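Local coordinates for protein putative exonuclease (Eubacterium rectale, PDB 3L0A) that binds a zinc ion and is probably a hydrolase, a putative exonuclease of the PDDEXK nuclease-like clan whose reaction is not established, at residues M19-Y24 / A175-I180; Y61-F66 / Q114-M119; L162-Y167 / R205-T210; W168-Q173 / F191-A196. All blocks are in the same frame, centred on the assembly; numbering follows the deposited sequence.

All four contacts reach the same mixed sheet. Interactions 1 and 3 are buried and meet through apolar side chains; interaction 4 is partly buried and mixes aliphatic, aromatic and amide groups, whereas interaction 2 lies at the surface and sets an amide by a carboxylate and lysine methylenes against a helix carbonyl. Interactions 1 and 4 share helix 170-185: Val21, the centre of interaction 1, also packs on Gln173 of interaction 4. Interactions 3 and 4 are the closest pair, their centres about 6 Å apart, with consecutive helices 164-167 and 170-185 packed on neighbouring strands 204-209 and 191-197. Interaction 2 joins helix 54-67 to strand 114-123 and meets interaction 1 where Met119 packs on Ile180.

Interaction 1: M19-Y24 / A175-I180; sequences MSVSGY and AVYQEI
Val21 and Val176 bring their CA atoms to 7.3 Å where the first turn of helix 21-28 comes against helix 170-185. One methyl does the touching from the shorter helix: Val21 CG2 lies 3.9 Å from Val176 CB and 3.8 Å from Tyr177 CE1, so it fits against two successive residues. The two valine side chains pass alongside each other, running opposite ways, while Val21 and the Tyr177 side chain cross at about a right angle. With CG of Tyr177 anti to the carbonyl carbon (chi1 -80°), its ring swings toward Val21 although the side chain starts off to one side. Trp128 packs on Val176, Ile130 and Met132 pack on Tyr177, and the tyrosine hydroxyl is hydrogen-bonded to Gln173 and to a Tris molecule probably left from crystallisation. The start of helix 21-28 is fixed by its N-cap residue: Ser20 OG accepts from Gly23 N at 2.8 Å in a nearly straight bond (171°). The result is a small buried helix-helix contact against the mixed sheet of a PDDEXK-like fold, and the Gln173-Tyr177 spacing is consistent with the Q-x-x-x-Y signature of RecB-type nucleases.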
loop_
_atom_site.group_PDB
_atom_site.type_symbol
_atom_site.label_atom_id
_atom_site.label_comp_id
_atom_site.label_asym_id
_atom_site.label_seq_id
_atom_site.Cartn_x
_atom_site.Cartn_y
_atom_site.Cartn_z
HETATM N N MSE A 19 -11.182 29.410 20.264
HETATM C CA MSE A 19 -10.994 27.962 20.090
HETATM C C MSE A 19 -11.883 27.535 18.914
HETATM O O MSE A 19 -12.904 28.166 18.633
HETATM C CB MSE A 19 -11.397 27.204 21.360
HETATM C CG MSE A 19 -11.295 25.676 21.310
HETATM SE SE MSE A 19 -9.529 25.022 21.024
HETATM C CE MSE A 19 -8.605 26.215 22.224
ATOM N N SER A 20 -11.483 26.482 18.224
ATOM C CA SER A 20 -12.229 26.003 17.101
ATOM C C SER A 20 -12.166 24.493 17.121
ATOM O O SER A 20 -11.351 23.897 17.846
ATOM C CB SER A 20 -11.638 26.532 15.783
ATOM O OG SER A 20 -10.584 25.707 15.279
ATOM N N VAL A 21 -13.026 23.861 16.335
ATOM C CA VAL A 21 -13.001 22.415 16.296
ATOM C C VAL A 21 -11.625 21.960 15.840
ATOM O O VAL A 21 -11.087 20.986 16.355
ATOM C CB VAL A 21 -14.056 21.849 15.355
ATOM C CG1 VAL A 21 -13.692 20.365 14.973
ATOM C CG2 VAL A 21 -15.421 21.957 15.997
ATOM N N SER A 22 -11.072 22.666 14.853
ATOM C CA SER A 22 -9.748 22.321 14.306
ATOM C C SER A 22 -8.659 22.581 15.336
ATOM O O SER A 22 -7.828 21.722 15.555
ATOM C CB SER A 22 -9.432 23.077 12.999
ATOM O OG SER A 22 -8.301 22.488 12.330
ATOM N N GLY A 23 -8.683 23.749 15.971
ATOM C CA GLY A 23 -7.829 24.021 17.150
ATOM C C GLY A 23 -7.827 22.926 18.218
ATOM O O GLY A 23 -6.785 22.511 18.714
ATOM N N TYR A 24 -9.002 22.466 18.589
ATOM C CA TYR A 24 -9.114 21.481 19.633
ATOM C C TYR A 24 -8.397 20.204 19.241
ATOM O O TYR A 24 -7.605 19.686 20.010
ATOM C CB TYR A 24 -10.584 21.186 19.890
ATOM C CG TYR A 24 -10.830 19.979 20.746
ATOM C CD1 TYR A 24 -10.754 20.063 22.127
ATOM C CD2 TYR A 24 -11.149 18.753 20.170
ATOM C CE1 TYR A 24 -10.968 18.965 22.909
ATOM C CE2 TYR A 24 -11.367 17.633 20.955
ATOM C CZ TYR A 24 -11.274 17.747 22.329
ATOM O OH TYR A 24 -11.520 16.650 23.121
ATOM N N ALA A 175 -21.017 17.896 17.443
ATOM C CA ALA A 175 -21.402 18.276 18.807
ATOM C C ALA A 175 -21.239 19.750 19.094
ATOM O O ALA A 175 -22.156 20.368 19.685
ATOM C CB ALA A 175 -20.659 17.475 19.829
ATOM N N VAL A 176 -20.111 20.311 18.663
ATOM C CA VAL A 176 -19.776 21.711 18.931
ATOM C C VAL A 176 -20.627 22.591 18.054
ATOM O O VAL A 176 -21.331 23.482 18.542
ATOM C CB VAL A 176 -18.293 22.003 18.653
ATOM C CG1 VAL A 176 -18.029 23.506 18.613
ATOM C CG2 VAL A 176 -17.439 21.335 19.703
ATOM N N TYR A 177 -20.638 22.284 16.764
ATOM C CA TYR A 177 -21.476 23.016 15.809
ATOM C C TYR A 177 -22.924 23.135 16.325
ATOM O O TYR A 177 -23.442 24.231 16.416
ATOM C CB TYR A 177 -21.456 22.332 14.433
ATOM C CG TYR A 177 -20.229 22.610 13.552
ATOM C CD1 TYR A 177 -18.964 22.813 14.093
ATOM C CD2 TYR A 177 -20.339 22.618 12.175
ATOM C CE1 TYR A 177 -17.874 23.069 13.298
ATOM C CE2 TYR A 177 -19.245 22.878 11.369
ATOM C CZ TYR A 177 -18.001 23.091 11.944
ATOM O OH TYR A 177 -16.897 23.312 11.142
ATOM N N GLN A 178 -23.529 22.003 16.708
ATOM C CA GLN A 178 -24.882 21.943 17.279
ATOM C C GLN A 178 -25.091 22.868 18.483
ATOM O O GLN A 178 -26.091 23.630 18.560
ATOM C CB GLN A 178 -25.192 20.497 17.711
ATOM C CG GLN A 178 -26.658 20.217 18.153
ATOM C CD GLN A 178 -26.899 18.745 18.514
ATOM O OE1 GLN A 178 -26.267 18.209 19.427
ATOM N NE2 GLN A 178 -27.813 18.087 17.779
ATOM N N GLU A 179 -24.181 22.763 19.440
ATOM C CA GLU A 179 -24.234 23.531 20.667
ATOM C C GLU A 179 -24.066 25.017 20.422
ATOM O O GLU A 179 -24.790 25.800 21.033
ATOM C CB GLU A 179 -23.172 23.022 21.659
ATOM C CG GLU A 179 -22.880 23.895 22.891
ATOM C CD GLU A 179 -24.104 24.223 23.744
ATOM O OE1 GLU A 179 -25.159 23.540 23.641
ATOM O OE2 GLU A 179 -23.998 25.184 24.546
ATOM N N ILE A 180 -23.135 25.427 19.563
ATOM C CA ILE A 180 -22.934 26.865 19.293
ATOM C C ILE A 180 -24.153 27.471 18.595
ATOM O O ILE A 180 -24.587 28.550 18.981
ATOM C CB ILE A 180 -21.632 27.174 18.517
ATOM C CG1 ILE A 180 -20.404 26.683 19.304
ATOM C CG2 ILE A 180 -21.455 28.657 18.268
ATOM C CD1 ILE A 180 -20.154 27.410 20.615
#

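Interaction 2: Y61-F66 / Q114-M119; sequences YVDSYF and QKQVIM
Asp63 and Gln116 supply the polar part of this surface contact, between helix 54-67 and the corner in strand 114-123. Gln116 NE2 comes 3.8 Å from Asp63 CG, the two side chains crossing at about a right angle and the carboxylate and amide planes standing 55° apart. The amide is engaged elsewhere: NE2 donates to Asp133, which Asp63 also touches, and OE1 is bonded to a Tris molecule probably from the crystallisation liquor. A bend at chi2 (-54°) curls the glutamine chain, its amide still lying on the helix side.

The second group of contacts is made by the methylenes of Lys115 near the end of the helix. Its CG lies 3.5 Å from Phe66 O and its CE 3.7 Å from the same Phe66 O, so the carbonyl is lined by the hydrocarbon part of the chain. The ammonium group passes beyond and bonds to Met111 O. Within the helix, the Phe66 ring has Tyr65 CD2 over the centre of one face, 3.9 Å above the plane, and Val62 CG1 at its edge; Ile101 of helix 89-102 adds to this packing.

Backbone shape explains the presentation of Gln116, which has positive phi and psi. Together with Val117 it faces Met132 of strand 126-136, the arrangement of a G1 beta bulge in an antiparallel sheet.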
loop_
_atom_site.group_PDB
_atom_site.type_symbol
_atom_site.label_atom_id
_atom_site.label_comp_id
_atom_site.label_asym_id
_atom_site.label_seq_id
_atom_site.Cartn_x
_atom_site.Cartn_y
_atom_site.Cartn_z
ATOM N N TYR A 61 -11.810 22.944 -2.828
ATOM C CA TYR A 61 -12.178 23.267 -4.202
ATOM C C TYR A 61 -13.675 23.110 -4.323
ATOM O O TYR A 61 -14.362 23.968 -4.886
ATOM C CB TYR A 61 -11.472 22.315 -5.182
ATOM C CG TYR A 61 -11.674 22.608 -6.667
ATOM C CD1 TYR A 61 -12.745 22.077 -7.371
ATOM C CD2 TYR A 61 -10.769 23.376 -7.371
ATOM C CE1 TYR A 61 -12.891 22.298 -8.745
ATOM C CE2 TYR A 61 -10.901 23.599 -8.735
ATOM C CZ TYR A 61 -11.972 23.068 -9.419
ATOM O OH TYR A 61 -12.120 23.335 -10.769
ATOM N N VAL A 62 -14.156 22.011 -3.756
ATOM C CA VAL A 62 -15.553 21.688 -3.758
ATOM C C VAL A 62 -16.343 22.649 -2.889
ATOM O O VAL A 62 -17.423 23.102 -3.321
ATOM C CB VAL A 62 -15.794 20.240 -3.322
ATOM C CG1 VAL A 62 -17.250 20.015 -3.201
ATOM C CG2 VAL A 62 -15.137 19.224 -4.331
ATOM N N ASP A 63 -15.837 22.997 -1.698
ATOM C CA ASP A 63 -16.516 24.046 -0.873
ATOM C C ASP A 63 -16.680 25.312 -1.681
ATOM O O ASP A 63 -17.747 25.947 -1.742
ATOM C CB ASP A 63 -15.681 24.452 0.344
ATOM C CG ASP A 63 -15.826 23.525 1.494
ATOM O OD1 ASP A 63 -16.853 22.830 1.583
ATOM O OD2 ASP A 63 -14.897 23.499 2.326
ATOM N N SER A 64 -15.578 25.702 -2.296
ATOM C CA SER A 64 -15.571 26.903 -3.064
ATOM C C SER A 64 -16.557 26.877 -4.239
ATOM O O SER A 64 -17.151 27.913 -4.557
ATOM C CB SER A 64 -14.186 27.233 -3.557
ATOM O OG SER A 64 -14.232 28.602 -3.922
ATOM N N TYR A 65 -16.725 25.718 -4.882
ATOM C CA TYR A 65 -17.743 25.596 -5.950
ATOM C C TYR A 65 -19.121 25.963 -5.388
ATOM O O TYR A 65 -19.807 26.815 -5.969
ATOM C CB TYR A 65 -17.780 24.206 -6.608
ATOM C CG TYR A 65 -18.934 24.066 -7.558
ATOM C CD1 TYR A 65 -18.887 24.613 -8.809
ATOM C CD2 TYR A 65 -20.088 23.450 -7.170
ATOM C CE1 TYR A 65 -19.957 24.530 -9.651
ATOM C CE2 TYR A 65 -21.137 23.356 -7.990
ATOM C CZ TYR A 65 -21.072 23.908 -9.235
ATOM O OH TYR A 65 -22.120 23.812 -10.058
ATOM N N PHE A 66 -19.503 25.388 -4.246
ATOM C CA PHE A 66 -20.847 25.639 -3.713
ATOM C C PHE A 66 -21.086 27.050 -3.166
ATOM O O PHE A 66 -22.233 27.524 -3.192
ATOM C CB PHE A 66 -21.223 24.573 -2.693
ATOM C CG PHE A 66 -21.422 23.222 -3.306
ATOM C CD1 PHE A 66 -22.593 22.896 -3.939
ATOM C CD2 PHE A 66 -20.445 22.276 -3.267
ATOM C CE1 PHE A 66 -22.773 21.635 -4.500
ATOM C CE2 PHE A 66 -20.635 21.012 -3.840
ATOM C CZ PHE A 66 -21.796 20.715 -4.455
ATOM N N GLN A 114 -27.792 28.104 3.818
ATOM C CA GLN A 114 -26.822 29.199 3.780
ATOM C C GLN A 114 -25.413 28.594 3.739
ATOM O O GLN A 114 -25.187 27.517 4.286
ATOM C CB GLN A 114 -27.042 30.161 4.953
ATOM C CG GLN A 114 -28.450 30.811 4.908
ATOM C CD GLN A 114 -28.824 31.660 6.157
ATOM O OE1 GLN A 114 -27.962 32.030 6.974
ATOM N NE2 GLN A 114 -30.119 31.994 6.280
ATOM N N LYS A 115 -24.502 29.263 3.030
ATOM C CA LYS A 115 -23.197 28.714 2.665
ATOM C C LYS A 115 -22.083 29.378 3.479
ATOM O O LYS A 115 -22.013 30.600 3.531
ATOM C CB LYS A 115 -22.950 28.936 1.155
ATOM C CG LYS A 115 -23.113 27.708 0.218
ATOM C CD LYS A 115 -24.456 26.967 0.343
ATOM C CE LYS A 115 -24.855 26.118 -0.918
ATOM N NZ LYS A 115 -26.372 26.077 -1.212
ATOM N N GLN A 116 -21.219 28.573 4.114
ATOM C CA GLN A 116 -20.089 29.074 4.958
ATOM C C GLN A 116 -20.488 30.134 6.039
ATOM O O GLN A 116 -19.898 31.223 6.135
ATOM C CB GLN A 116 -18.912 29.602 4.087
ATOM C CG GLN A 116 -18.203 28.562 3.167
ATOM C CD GLN A 116 -17.722 27.340 3.910
ATOM O OE1 GLN A 116 -17.170 27.434 5.013
ATOM N NE2 GLN A 116 -17.928 26.183 3.314
ATOM N N VAL A 117 -21.460 29.757 6.869
ATOM C CA VAL A 117 -22.036 30.618 7.904
ATOM C C VAL A 117 -21.185 30.596 9.157
ATOM O O VAL A 117 -20.984 29.533 9.722
ATOM C CB VAL A 117 -23.468 30.142 8.279
ATOM C CG1 VAL A 117 -24.126 31.076 9.316
ATOM C CG2 VAL A 117 -24.331 30.049 7.017
ATOM N N ILE A 118 -20.715 31.768 9.599
ATOM C CA ILE A 118 -19.851 31.895 10.789
ATOM C C ILE A 118 -20.704 32.249 12.005
ATOM O O ILE A 118 -21.522 33.171 11.955
ATOM C CB ILE A 118 -18.788 32.990 10.634
ATOM C CG1 ILE A 118 -17.961 32.790 9.355
ATOM C CG2 ILE A 118 -17.894 33.014 11.852
ATOM C CD1 ILE A 118 -17.191 34.055 8.887
HETATM N N MSE A 119 -20.510 31.508 13.091
HETATM C CA MSE A 119 -21.212 31.770 14.374
HETATM C C MSE A 119 -20.201 31.732 15.527
HETATM O O MSE A 119 -19.090 31.234 15.356
HETATM C CB MSE A 119 -22.330 30.739 14.626
HETATM C CG MSE A 119 -23.579 30.973 13.833
HETATM SE SE MSE A 119 -25.092 30.093 14.603
HETATM C CE MSE A 119 -26.381 30.527 13.223
#

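Interaction 3: L162-Y167 / R205-T210; sequences LDFVRY and RIIHVT
Asp163 OD1 is gripped by two nitrogens of one arginine: Arg166 NE at 2.7 Å, on the syn lone pair of Asp163 OD1, and Arg166 NH2 at 3.0 Å, nearly along the C-O axis. Asp163 OD1 lies within 6° of the guanidinium plane in this side-on salt bridge. Asp163 is the N-cap residue of helix 164-167, and its other oxygen makes the capping bond: Asp163 OD2 accepts from Arg166 N at 2.9 Å (171°), approached from above the carboxylate plane. Backbone and side chain of the same arginine thus hold the aspartate.

The helix so begun packs on strand 204-209, the last of this chain's own PDDEXK-like sheet. Phe164 has CG between the backbone N and the carbonyl carbon (chi1 87°), unusual in a helix, and presents its ring edge to the strand. Ile207 CD1 meets that edge in plane, 3.8 Å from Phe164 CZ, while Val165 CG2 covers one face of the ring. Beyond this strand the sheet runs on into the second subunit, whose strand pairs in parallel with Ile207 and His208. Farther along, valines meet tip to tip: Val165 CG1 faces both branches of Val209, 3.9 Å from Val209 CG1 and 3.9 Å from Val209 CG2.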
loop_
_atom_site.group_PDB
_atom_site.type_symbol
_atom_site.label_atom_id
_atom_site.label_comp_id
_atom_site.label_asym_id
_atom_site.label_seq_id
_atom_site.Cartn_x
_atom_site.Cartn_y
_atom_site.Cartn_z
ATOM N N LEU A 162 -14.001 0.635 13.845
ATOM C CA LEU A 162 -14.695 1.888 14.042
ATOM C C LEU A 162 -15.077 2.517 12.684
ATOM O O LEU A 162 -14.320 2.499 11.714
ATOM C CB LEU A 162 -13.802 2.811 14.886
ATOM C CG LEU A 162 -14.479 3.718 15.911
ATOM C CD1 LEU A 162 -15.596 2.990 16.723
ATOM C CD2 LEU A 162 -13.402 4.300 16.834
ATOM N N ASP A 163 -16.293 3.046 12.613
ATOM C CA ASP A 163 -16.776 3.784 11.438
ATOM C C ASP A 163 -15.972 5.066 11.297
ATOM O O ASP A 163 -15.380 5.520 12.266
ATOM C CB ASP A 163 -18.227 4.189 11.669
ATOM C CG ASP A 163 -18.362 5.035 12.910
ATOM O OD1 ASP A 163 -18.349 4.447 14.014
ATOM O OD2 ASP A 163 -18.392 6.259 12.777
ATOM N N PHE A 164 -16.055 5.706 10.130
ATOM C CA PHE A 164 -15.247 6.914 9.865
ATOM C C PHE A 164 -15.584 8.121 10.722
ATOM O O PHE A 164 -14.695 8.924 11.049
ATOM C CB PHE A 164 -15.244 7.263 8.366
ATOM C CG PHE A 164 -16.401 8.126 7.911
ATOM C CD1 PHE A 164 -16.315 9.512 7.943
ATOM C CD2 PHE A 164 -17.570 7.554 7.427
ATOM C CE1 PHE A 164 -17.389 10.291 7.511
ATOM C CE2 PHE A 164 -18.635 8.355 6.999
ATOM C CZ PHE A 164 -18.527 9.718 7.029
ATOM N N VAL A 165 -16.860 8.256 11.091
ATOM C CA VAL A 165 -17.325 9.413 11.903
ATOM C C VAL A 165 -16.676 9.426 13.256
ATOM O O VAL A 165 -16.100 10.426 13.690
ATOM C CB VAL A 165 -18.837 9.390 12.139
ATOM C CG1 VAL A 165 -19.277 10.635 12.928
ATOM C CG2 VAL A 165 -19.566 9.287 10.820
ATOM N N ARG A 166 -16.784 8.316 13.966
ATOM C CA ARG A 166 -16.131 8.248 15.269
ATOM C C ARG A 166 -14.614 8.195 15.131
ATOM O O ARG A 166 -13.898 8.777 15.957
ATOM C CB ARG A 166 -16.643 7.049 16.058
ATOM C CG ARG A 166 -18.018 7.285 16.640
ATOM C CD ARG A 166 -18.450 6.108 17.472
ATOM N NE ARG A 166 -18.824 4.997 16.639
ATOM C CZ ARG A 166 -19.395 3.887 17.081
ATOM N NH1 ARG A 166 -19.669 3.729 18.369
ATOM N NH2 ARG A 166 -19.711 2.932 16.221
ATOM N N TYR A 167 -14.108 7.519 14.104
ATOM C CA TYR A 167 -12.630 7.385 13.965
ATOM C C TYR A 167 -11.930 8.720 13.745
ATOM O O TYR A 167 -10.860 8.954 14.295
ATOM C CB TYR A 167 -12.250 6.383 12.845
ATOM C CG TYR A 167 -10.728 6.087 12.651
ATOM C CD1 TYR A 167 -9.966 6.874 11.825
ATOM C CD2 TYR A 167 -10.112 5.002 13.263
ATOM C CE1 TYR A 167 -8.662 6.637 11.616
ATOM C CE2 TYR A 167 -8.757 4.711 13.025
ATOM C CZ TYR A 167 -8.039 5.550 12.202
ATOM O OH TYR A 167 -6.679 5.391 11.952
ATOM N N ARG A 205 -23.674 9.511 0.066
ATOM C CA ARG A 205 -24.566 9.269 1.212
ATOM C C ARG A 205 -24.793 10.543 2.003
ATOM O O ARG A 205 -23.863 11.324 2.194
ATOM C CB ARG A 205 -23.934 8.291 2.226
ATOM C CG ARG A 205 -23.763 6.860 1.813
ATOM C CD ARG A 205 -25.031 6.188 1.481
ATOM N NE ARG A 205 -24.808 4.789 1.103
ATOM C CZ ARG A 205 -25.804 3.935 0.838
ATOM N NH1 ARG A 205 -27.074 4.330 0.901
ATOM N NH2 ARG A 205 -25.537 2.677 0.513
ATOM N N ILE A 206 -26.002 10.705 2.526
ATOM C CA ILE A 206 -26.292 11.613 3.641
ATOM C C ILE A 206 -26.259 10.797 4.932
ATOM O O ILE A 206 -26.997 9.823 5.060
ATOM C CB ILE A 206 -27.686 12.265 3.475
ATOM C CG1 ILE A 206 -27.705 13.227 2.281
ATOM C CG2 ILE A 206 -28.051 13.072 4.699
ATOM C CD1 ILE A 206 -26.516 14.323 2.300
ATOM N N ILE A 207 -25.389 11.143 5.884
ATOM C CA ILE A 207 -25.266 10.374 7.124
ATOM C C ILE A 207 -25.671 11.221 8.342
ATOM O O ILE A 207 -24.994 12.197 8.666
ATOM C CB ILE A 207 -23.850 9.890 7.329
ATOM C CG1 ILE A 207 -23.368 9.126 6.099
ATOM C CG2 ILE A 207 -23.735 8.996 8.600
ATOM C CD1 ILE A 207 -22.016 9.488 5.634
ATOM N N HIS A 208 -26.751 10.830 9.018
ATOM C CA HIS A 208 -27.166 11.458 10.290
ATOM C C HIS A 208 -26.325 10.911 11.454
ATOM O O HIS A 208 -26.317 9.695 11.722
ATOM C CB HIS A 208 -28.617 11.176 10.531
ATOM C CG HIS A 208 -29.199 11.878 11.721
ATOM N ND1 HIS A 208 -30.479 11.626 12.172
ATOM C CD2 HIS A 208 -28.666 12.789 12.573
ATOM C CE1 HIS A 208 -30.697 12.348 13.261
ATOM N NE2 HIS A 208 -29.604 13.043 13.535
ATOM N N VAL A 209 -25.603 11.811 12.118
ATOM C CA VAL A 209 -24.823 11.487 13.326
ATOM C C VAL A 209 -25.712 11.832 14.523
ATOM O O VAL A 209 -25.955 12.995 14.792
ATOM C CB VAL A 209 -23.509 12.307 13.378
ATOM C CG1 VAL A 209 -22.646 11.882 14.562
ATOM C CG2 VAL A 209 -22.725 12.196 12.056
ATOM N N THR A 210 -26.257 10.822 15.195
ATOM C CA THR A 210 -27.307 11.019 16.151
ATOM C C THR A 210 -26.843 11.650 17.470
ATOM O O THR A 210 -25.682 11.650 17.796
ATOM C CB THR A 210 -28.092 9.707 16.368
ATOM O OG1 THR A 210 -27.185 8.625 16.527
ATOM C CG2 THR A 210 -28.971 9.401 15.151
#

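Interaction 4: W168-Q173 / F191-A196; sequences WGYDIQ and FFIAGA
Tyr170 and Ile193 make the apolar core of this contact, Tyr170 CB resting 3.8 Å from Ile193 CD1. Next to it, Phe191 turns its ring toward the first turn of helix 170-185 from strand 191-197: its CE2 is 4.0 Å from Tyr170 O, and its CZ is 4.2 Å from Gln173 OE1. That amide oxygen stands at the ring edge, near the plane, with the Gln173 and Phe191 chains crossing at about a right angle and the amide and ring planes 52° apart. Extended beyond CG, which is anti to the backbone N (chi1 -175°), the glutamine reaches over the sheet.

What positions these groups lies one shell out. Lys145 of strand 140-147 donates to Gln173 OE1 and also makes a cation-pi contact with the Tyr170 ring, tying the two side chains to one charge. One face of that ring is packed by Trp168 CB, 3.7 Å above the plane and offset toward the rim. Beside Phe191 and Ile193, on the same face of the sheet, Val209 of strand 204-209 packs on both.

The backbone turn before Tyr170 is a Schellman motif: Gly169, at positive phi, is the C-prime residue, with Tyr170 N bonded to Val165 O and Gly169 N to Arg166 O. It redirects the chain from helix 164-167 into helix 170-185, the main helix of the connection between parallel neighbours 140-147 and 191-197, a beta-alpha-beta crossover in the common core of PDDEXK folds.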
loop_
_atom_site.group_PDB
_atom_site.type_symbol
_atom_site.label_atom_id
_atom_site.label_comp_id
_atom_site.label_asym_id
_atom_site.label_seq_id
_atom_site.Cartn_x
_atom_site.Cartn_y
_atom_site.Cartn_z
ATOM N N TRP A 168 -12.526 9.603 12.942
ATOM C CA TRP A 168 -11.886 10.877 12.619
ATOM C C TRP A 168 -12.425 12.033 13.457
ATOM O O TRP A 168 -12.106 13.202 13.208
ATOM C CB TRP A 168 -12.040 11.192 11.128
ATOM C CG TRP A 168 -11.186 10.343 10.237
ATOM C CD1 TRP A 168 -11.614 9.372 9.374
ATOM C CD2 TRP A 168 -9.764 10.410 10.099
ATOM N NE1 TRP A 168 -10.561 8.823 8.723
ATOM C CE2 TRP A 168 -9.400 9.430 9.154
ATOM C CE3 TRP A 168 -8.764 11.199 10.695
ATOM C CZ2 TRP A 168 -8.061 9.210 8.765
ATOM C CZ3 TRP A 168 -7.400 10.969 10.327
ATOM C CH2 TRP A 168 -7.077 9.988 9.368
ATOM N N GLY A 169 -13.238 11.718 14.454
ATOM C CA GLY A 169 -13.729 12.754 15.360
ATOM C C GLY A 169 -14.737 13.717 14.732
ATOM O O GLY A 169 -14.825 14.858 15.142
ATOM N N TYR A 170 -15.483 13.291 13.725
ATOM C CA TYR A 170 -16.552 14.150 13.205
ATOM C C TYR A 170 -17.727 14.164 14.157
ATOM O O TYR A 170 -18.649 14.994 14.025
ATOM C CB TYR A 170 -16.977 13.757 11.787
ATOM C CG TYR A 170 -15.805 13.828 10.802
ATOM C CD1 TYR A 170 -14.907 14.907 10.811
ATOM C CD2 TYR A 170 -15.598 12.819 9.858
ATOM C CE1 TYR A 170 -13.790 14.942 9.899
ATOM C CE2 TYR A 170 -14.528 12.862 8.975
ATOM C CZ TYR A 170 -13.637 13.930 8.996
ATOM O OH TYR A 170 -12.624 13.947 8.088
ATOM N N ASP A 171 -17.704 13.262 15.137
ATOM C CA ASP A 171 -18.655 13.374 16.224
ATOM C C ASP A 171 -18.345 14.643 17.022
ATOM O O ASP A 171 -19.264 15.329 17.400
ATOM C CB ASP A 171 -18.753 12.095 17.084
ATOM C CG ASP A 171 -17.426 11.605 17.593
ATOM O OD1 ASP A 171 -16.362 12.099 17.128
ATOM O OD2 ASP A 171 -17.460 10.698 18.456
ATOM N N ILE A 172 -17.069 14.993 17.204
ATOM C CA ILE A 172 -16.673 16.259 17.894
ATOM C C ILE A 172 -17.195 17.472 17.103
ATOM O O ILE A 172 -17.895 18.330 17.629
ATOM C CB ILE A 172 -15.133 16.421 18.065
ATOM C CG1 ILE A 172 -14.428 15.165 18.675
ATOM C CG2 ILE A 172 -14.807 17.659 18.891
ATOM C CD1 ILE A 172 -14.562 14.980 20.184
ATOM N N GLN A 173 -16.890 17.531 15.822
ATOM C CA GLN A 173 -17.362 18.653 15.015
ATOM C C GLN A 173 -18.880 18.866 15.109
ATOM O O GLN A 173 -19.354 19.992 15.303
ATOM C CB GLN A 173 -16.964 18.462 13.549
ATOM C CG GLN A 173 -17.321 19.650 12.641
ATOM C CD GLN A 173 -16.910 19.390 11.215
ATOM O OE1 GLN A 173 -17.094 18.292 10.735
ATOM N NE2 GLN A 173 -16.329 20.390 10.537
ATOM N N PHE A 191 -27.392 16.885 12.948
ATOM C CA PHE A 191 -26.157 17.040 12.215
ATOM C C PHE A 191 -26.038 15.893 11.219
ATOM O O PHE A 191 -26.174 14.716 11.584
ATOM C CB PHE A 191 -24.981 17.047 13.184
ATOM C CG PHE A 191 -23.655 17.277 12.523
ATOM C CD1 PHE A 191 -23.285 18.543 12.108
ATOM C CD2 PHE A 191 -22.770 16.224 12.322
ATOM C CE1 PHE A 191 -22.081 18.758 11.459
ATOM C CE2 PHE A 191 -21.571 16.428 11.707
ATOM C CZ PHE A 191 -21.213 17.708 11.279
ATOM N N PHE A 192 -25.812 16.278 9.959
ATOM C CA PHE A 192 -25.622 15.381 8.830
ATOM C C PHE A 192 -24.295 15.671 8.132
ATOM O O PHE A 192 -23.935 16.834 7.918
ATOM C CB PHE A 192 -26.716 15.605 7.809
ATOM C CG PHE A 192 -28.109 15.381 8.329
ATOM C CD1 PHE A 192 -28.831 16.426 8.894
ATOM C CD2 PHE A 192 -28.714 14.126 8.217
ATOM C CE1 PHE A 192 -30.133 16.219 9.377
ATOM C CE2 PHE A 192 -30.034 13.921 8.658
ATOM C CZ PHE A 192 -30.736 14.975 9.248
ATOM N N ILE A 193 -23.581 14.607 7.792
ATOM C CA ILE A 193 -22.439 14.656 6.893
ATOM C C ILE A 193 -22.903 14.280 5.508
ATOM O O ILE A 193 -23.571 13.253 5.307
ATOM C CB ILE A 193 -21.332 13.701 7.364
ATOM C CG1 ILE A 193 -20.694 14.261 8.650
ATOM C CG2 ILE A 193 -20.278 13.512 6.270
ATOM C CD1 ILE A 193 -19.907 13.247 9.471
ATOM N N ALA A 194 -22.619 15.143 4.544
ATOM C CA ALA A 194 -22.976 14.868 3.164
ATOM C C ALA A 194 -21.690 14.354 2.538
ATOM O O ALA A 194 -20.833 15.141 2.132
ATOM C CB ALA A 194 -23.489 16.151 2.460
ATOM N N GLY A 195 -21.523 13.036 2.504
ATOM C CA GLY A 195 -20.291 12.444 2.040
ATOM C C GLY A 195 -20.262 12.041 0.574
ATOM O O GLY A 195 -21.255 11.475 0.046
ATOM N N ALA A 196 -19.117 12.292 -0.075
ATOM C CA ALA A 196 -18.844 11.781 -1.419
ATOM C C ALA A 196 -17.447 11.242 -1.418
ATOM O O ALA A 196 -16.609 11.744 -0.693
ATOM C CB ALA A 196 -19.002 12.869 -2.459
#